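Local atomic coordinates of MSM0271 protein (PDB entry 5SUH), a protein that forms double-ringed trimers that serve as building blocks of the protein shell enclosing the mycobacterial RMM microcompartment. Residues A[151-156]-A[165-170]; A[140-145]-A[221-226]. One frame throughout, in Å; residues are numbered along the deposited sequence.

Contact 1 (A[151-156]-A[165-170])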
loop_
_atom_site.group_PDB
_atom_site.type_symbol
_atom_site.label_atom_id
_atom_site.label_comp_id
_atom_site.label_asym_id
_atom_site.label_seq_id
_atom_site.Cartn_x
_atom_site.Cartn_y
_atom_site.Cartn_z
ATOM N N GLN A 151 -11.513 -2.135 24.235
ATOM C CA GLN A 151 -11.952 -1.829 22.870
ATOM C C GLN A 151 -11.239 -0.584 22.315
ATOM O O GLN A 151 -10.932 -0.498 21.123
ATOM C CB GLN A 151 -13.475 -1.657 22.833
ATOM C CG GLN A 151 -14.248 -2.969 22.710
ATOM C CD GLN A 151 -15.748 -2.770 22.496
ATOM O OE1 GLN A 151 -16.333 -3.344 21.583
ATOM N NE2 GLN A 151 -16.375 -1.993 23.358
ATOM N N HIS A 152 -10.949 0.372 23.191
ATOM C CA HIS A 152 -10.201 1.546 22.783
ATOM C C HIS A 152 -8.772 1.135 22.412
ATOM O O HIS A 152 -8.247 1.556 21.383
ATOM C CB HIS A 152 -10.202 2.594 23.906
ATOM C CG HIS A 152 -9.605 3.909 23.511
ATOM N ND1 HIS A 152 -9.412 4.938 24.408
ATOM C CD2 HIS A 152 -9.179 4.369 22.304
ATOM C CE1 HIS A 152 -8.863 5.964 23.775
ATOM N NE2 HIS A 152 -8.720 5.647 22.498
ATOM N N ALA A 153 -8.168 0.286 23.246
ATOM C CA ALA A 153 -6.797 -0.185 23.044
ATOM C C ALA A 153 -6.678 -0.993 21.750
ATOM O O ALA A 153 -5.730 -0.804 20.974
ATOM C CB ALA A 153 -6.325 -1.027 24.262
ATOM N N VAL A 154 -7.653 -1.860 21.481
ATOM C CA VAL A 154 -7.540 -2.679 20.293
ATOM C C VAL A 154 -7.635 -1.838 18.994
ATOM O O VAL A 154 -6.821 -2.034 18.085
ATOM C CB VAL A 154 -8.614 -3.780 20.260
ATOM C CG1 VAL A 154 -8.528 -4.494 18.976
ATOM C CG2 VAL A 154 -8.386 -4.792 21.340
ATOM N N ILE A 155 -8.569 -0.881 18.905
ATOM C CA ILE A 155 -8.674 -0.083 17.671
ATOM C C ILE A 155 -7.578 0.980 17.599
ATOM O O ILE A 155 -7.151 1.366 16.517
ATOM C CB ILE A 155 -10.064 0.581 17.518
ATOM C CG1 ILE A 155 -10.269 1.072 16.084
ATOM C CG2 ILE A 155 -10.280 1.708 18.543
ATOM C CD1 ILE A 155 -11.685 1.620 15.811
ATOM N N LEU A 156 -7.090 1.419 18.757
ATOM C CA LEU A 156 -5.980 2.354 18.798
ATOM C C LEU A 156 -4.738 1.654 18.220
ATOM O O LEU A 156 -4.005 2.245 17.437
ATOM C CB LEU A 156 -5.717 2.838 20.227
ATOM C CG LEU A 156 -5.028 4.189 20.395
ATOM C CD1 LEU A 156 -5.208 4.694 21.804
ATOM C CD2 LEU A 156 -3.564 4.085 20.073
ATOM N N ILE A 165 -0.181 -0.241 23.114
ATOM C CA ILE A 165 -0.697 0.044 24.436
ATOM C C ILE A 165 -1.624 -1.097 24.835
ATOM O O ILE A 165 -2.343 -1.646 23.992
ATOM C CB ILE A 165 -1.427 1.387 24.464
ATOM C CG1 ILE A 165 -1.767 1.779 25.898
ATOM C CG2 ILE A 165 -2.645 1.360 23.537
ATOM C CD1 ILE A 165 -2.201 3.197 26.044
ATOM N N LEU A 166 -1.537 -1.507 26.097
ATOM C CA LEU A 166 -2.356 -2.600 26.646
ATOM C C LEU A 166 -3.534 -2.080 27.486
ATOM O O LEU A 166 -3.442 -1.000 28.092
ATOM C CB LEU A 166 -1.486 -3.535 27.487
ATOM C CG LEU A 166 -0.340 -4.225 26.751
ATOM C CD1 LEU A 166 0.462 -5.068 27.727
ATOM C CD2 LEU A 166 -0.844 -5.076 25.577
ATOM N N PRO A 167 -4.644 -2.837 27.524
ATOM C CA PRO A 167 -5.814 -2.362 28.298
ATOM C C PRO A 167 -5.439 -2.147 29.760
ATOM O O PRO A 167 -4.708 -2.983 30.287
ATOM C CB PRO A 167 -6.841 -3.495 28.149
ATOM C CG PRO A 167 -6.425 -4.254 26.902
ATOM C CD PRO A 167 -4.893 -4.129 26.859
ATOM N N GLY A 168 -5.846 -1.039 30.382
ATOM C CA GLY A 168 -5.494 -0.814 31.778
ATOM C C GLY A 168 -4.390 0.206 31.987
ATOM O O GLY A 168 -4.220 0.772 33.070
ATOM N N GLN A 169 -3.594 0.407 30.948
ATOM C CA GLN A 169 -2.568 1.418 31.000
ATOM C C GLN A 169 -3.195 2.830 30.869
ATOM O O GLN A 169 -4.328 2.988 30.359
ATOM C CB GLN A 169 -1.552 1.183 29.890
ATOM C CG GLN A 169 -0.614 -0.018 30.095
ATOM C CD GLN A 169 0.514 0.001 29.065
ATOM O OE1 GLN A 169 0.313 -0.245 27.865
ATOM N NE2 GLN A 169 1.708 0.357 29.531
ATOM N N SER A 170 -2.457 3.847 31.310
ATOM C CA SER A 170 -2.893 5.216 31.110
ATOM C C SER A 170 -2.283 5.764 29.805
ATOM O O SER A 170 -1.150 5.436 29.432
ATOM C CB SER A 170 -2.503 6.086 32.304
ATOM O OG SER A 170 -3.209 5.687 33.462
#
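Apolar contact joins Ala153, on helix 150-156, to Ile165 and Pro167 of the loop beyond it. The CA-CB bond of Ala153 points toward that loop, and its methyl carries the meeting. CB lies 4.2 Å from CG of the Pro167 ring on one flank and 4.4 Å from CG2 of Ile165 on the other. With CG1 of Ile165 anti to the backbone N (chi1 -171°), CG2 takes the place between N and the carbonyl carbon and is the branch that meets Ala153. Between these two side chains the methyl rests against main chain: Ala153 CB is 4.0 Å from Ile165 O and 4.1 Å from Pro167 N. The backbones come within 5.8 Å at the CA atoms of Ala153 and Pro167. Within the second of two circularly permuted BMC domains, this short helix and the loop that folds back along it link strand 138-145, outermost in the sheet within this chain, to its neighbour 170-177. Polar bonds shape the loop itself. Leu166 to Gln169 is a type II beta turn, closed by Gln169 N to Leu166 O at 3.2 Å, with Gly168 holding a positive phi of 104°. The side chain of Gln169 curls back, its OE1 accepting the N-H of Leu166 on a lone pair in the carbonyl plane (2.9 Å, nearly straight at 178°). Ile165 O, already beside the Ala153 methyl, is hydrogen-bonded by ND2 of Asn157. Intersubunit contacts flank the pair: Val154 packs on Met164 of the third subunit, and Leu166 on Tyr59 of the fourth.

Contact 2 (A[140-145]-A[221-226])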
loop_
_atom_site.group_PDB
_atom_site.type_symbol
_atom_site.label_atom_id
_atom_site.label_comp_id
_atom_site.label_asym_id
_atom_site.label_seq_id
_atom_site.Cartn_x
_atom_site.Cartn_y
_atom_site.Cartn_z
ATOM N N LEU A 140 -1.850 22.639 21.072
ATOM C CA LEU A 140 -3.226 22.561 20.549
ATOM C C LEU A 140 -4.148 21.759 21.467
ATOM O O LEU A 140 -5.318 22.060 21.586
ATOM C CB LEU A 140 -3.253 21.923 19.148
ATOM C CG LEU A 140 -2.546 22.700 18.020
ATOM C CD1 LEU A 140 -2.611 21.994 16.669
ATOM C CD2 LEU A 140 -3.109 24.086 17.920
ATOM N N PHE A 141 -3.602 20.728 22.103
ATOM C CA PHE A 141 -4.375 19.848 22.966
ATOM C C PHE A 141 -3.451 18.926 23.781
ATOM O O PHE A 141 -2.359 18.565 23.334
ATOM C CB PHE A 141 -5.370 19.008 22.127
ATOM C CG PHE A 141 -6.320 18.175 22.952
ATOM C CD1 PHE A 141 -7.487 18.739 23.481
ATOM C CD2 PHE A 141 -6.042 16.833 23.218
ATOM C CE1 PHE A 141 -8.361 17.982 24.253
ATOM C CE2 PHE A 141 -6.910 16.064 23.998
ATOM C CZ PHE A 141 -8.070 16.646 24.519
ATOM N N HIS A 142 -3.865 18.604 24.997
ATOM C CA HIS A 142 -3.259 17.492 25.748
ATOM C C HIS A 142 -4.287 16.947 26.762
ATOM O O HIS A 142 -5.201 17.664 27.186
ATOM C CB HIS A 142 -1.925 17.882 26.424
ATOM C CG HIS A 142 -2.037 19.012 27.397
ATOM N ND1 HIS A 142 -2.706 18.896 28.607
ATOM C CD2 HIS A 142 -1.559 20.271 27.357
ATOM C CE1 HIS A 142 -2.641 20.042 29.250
ATOM N NE2 HIS A 142 -1.947 20.897 28.521
ATOM N N ASP A 143 -4.148 15.669 27.097
ATOM C CA ASP A 143 -5.032 14.994 28.030
ATOM C C ASP A 143 -4.445 13.662 28.482
ATOM O O ASP A 143 -3.613 13.070 27.776
ATOM C CB ASP A 143 -6.397 14.756 27.389
ATOM C CG ASP A 143 -7.502 14.528 28.414
ATOM O OD1 ASP A 143 -7.258 14.643 29.645
ATOM O OD2 ASP A 143 -8.626 14.214 27.976
ATOM N N ILE A 144 -4.871 13.198 29.661
ATOM C CA ILE A 144 -4.457 11.891 30.182
ATOM C C ILE A 144 -5.706 11.030 30.374
ATOM O O ILE A 144 -6.534 11.322 31.219
ATOM C CB ILE A 144 -3.674 12.023 31.512
ATOM C CG1 ILE A 144 -2.330 12.692 31.261
ATOM C CG2 ILE A 144 -3.427 10.657 32.163
ATOM C CD1 ILE A 144 -1.550 12.969 32.520
ATOM N N ILE A 145 -5.836 9.993 29.552
ATOM C CA ILE A 145 -6.909 9.017 29.649
ATOM C C ILE A 145 -6.410 7.860 30.522
ATOM O O ILE A 145 -5.544 7.071 30.100
ATOM C CB ILE A 145 -7.329 8.467 28.252
ATOM C CG1 ILE A 145 -8.086 9.523 27.464
ATOM C CG2 ILE A 145 -8.230 7.218 28.382
ATOM C CD1 ILE A 145 -7.240 10.325 26.567
ATOM N N VAL A 221 4.322 12.678 34.727
ATOM C CA VAL A 221 5.666 13.235 34.777
ATOM C C VAL A 221 6.128 13.689 33.389
ATOM O O VAL A 221 6.758 14.748 33.248
ATOM C CB VAL A 221 6.646 12.217 35.367
ATOM C CG1 VAL A 221 8.121 12.653 35.192
ATOM C CG2 VAL A 221 6.342 12.041 36.830
ATOM N N ALA A 222 5.800 12.903 32.365
ATOM C CA ALA A 222 6.181 13.256 30.990
ATOM C C ALA A 222 5.428 14.490 30.512
ATOM O O ALA A 222 6.044 15.418 29.986
ATOM C CB ALA A 222 5.958 12.115 30.070
ATOM N N ARG A 223 4.114 14.540 30.745
ATOM C CA ARG A 223 3.348 15.698 30.286
ATOM C C ARG A 223 3.857 17.024 30.900
ATOM O O ARG A 223 4.013 18.030 30.181
ATOM C CB ARG A 223 1.865 15.556 30.607
ATOM C CG ARG A 223 1.076 16.805 30.166
ATOM C CD ARG A 223 -0.190 16.967 30.926
ATOM N NE ARG A 223 0.149 17.146 32.342
ATOM C CZ ARG A 223 -0.720 17.021 33.349
ATOM N NH1 ARG A 223 -0.298 17.187 34.595
ATOM N NH2 ARG A 223 -1.997 16.692 33.122
ATOM N N ASP A 224 4.098 17.028 32.216
ATOM C CA ASP A 224 4.615 18.231 32.913
ATOM C C ASP A 224 5.953 18.696 32.324
ATOM O O ASP A 224 6.191 19.896 32.137
ATOM C CB ASP A 224 4.779 17.993 34.421
ATOM C CG ASP A 224 3.438 17.859 35.150
ATOM O OD1 ASP A 224 2.421 18.368 34.610
ATOM O OD2 ASP A 224 3.405 17.256 36.270
ATOM N N HIS A 225 6.843 17.747 32.064
ATOM C CA HIS A 225 8.131 18.094 31.503
ATOM C C HIS A 225 7.990 18.640 30.076
ATOM O O HIS A 225 8.607 19.654 29.716
ATOM C CB HIS A 225 9.034 16.874 31.540
ATOM C CG HIS A 225 10.396 17.095 30.975
ATOM N ND1 HIS A 225 11.267 18.047 31.470
ATOM C CD2 HIS A 225 11.082 16.435 30.008
ATOM C CE1 HIS A 225 12.405 17.986 30.807
ATOM N NE2 HIS A 225 12.319 17.013 29.907
ATOM N N ILE A 226 7.156 17.987 29.271
ATOM C CA ILE A 226 6.967 18.440 27.899
ATOM C C ILE A 226 6.491 19.898 27.838
ATOM O O ILE A 226 6.987 20.694 27.037
ATOM C CB ILE A 226 5.963 17.562 27.143
ATOM C CG1 ILE A 226 6.533 16.179 26.885
ATOM C CG2 ILE A 226 5.586 18.184 25.795
ATOM C CD1 ILE A 226 5.457 15.238 26.264
#
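Strand 138-145 of the second BMC repeat meets helix 216-232 through Arg223, whose side chain reaches across to His142 and Ile144. The backbones stay well apart, 8.2 Å between the CA atoms of His142 and Arg223, so side chains alone make the contact. Arg223 leaves the helix extended and then bends at chi3 (62°), which turns the guanidinium away from the line of its aliphatic stem. The stem meets the histidine: Arg223 CD approaches the His142 ring obliquely, 3.9 Å from ND1. Ring and guanidinium planes stand 59° apart, which is no stack. Farther along, the CD1 tip of Ile144 lies over one face of the guanidinium, 3.8 Å from NH2. Asp224, the next residue on the helix, holds the opposite end of the group. Its OD1 forms a salt bridge with Arg223 NH1 (3.0 Å), lying almost in the guanidinium plane, and a weak bond with NE at 3.4 Å. This pairing helps fix the rotation of the guanidinium and probably offsets some of the charge that the nearby histidine would feel. Tyr174 of strand 170-177 touches both His142 and Arg223. Asp143, whose CA-CB bond points away from the helix, forms a salt bridge through OD2 with Arg80 of the second subunit. Helices laid in this way against an antiparallel four-stranded sheet of order 1-2-4-3 are the build of the circularly permuted BMC domain.

The two contacts belong to one BMC repeat and are nested: the 151-156/165-170 pair falls within the chain that runs from strand 138-145 to helix 216-232. Their centres lie about 18 Å apart on the same side of the chain's centre. They touch where the strands run side by side, Ser170 CB packing 3.9 Å from Ile145 O, at the join between the turn of contact 1 and the sheet of contact 2. Both also face the second subunit, and adjacent residues of it meet them: Glu79 of that subunit hydrogen-bonds His152 NE2, and its Arg80 forms a salt bridge with Asp143. Each thus sits beside an interface between subunits of the six-chain assembly.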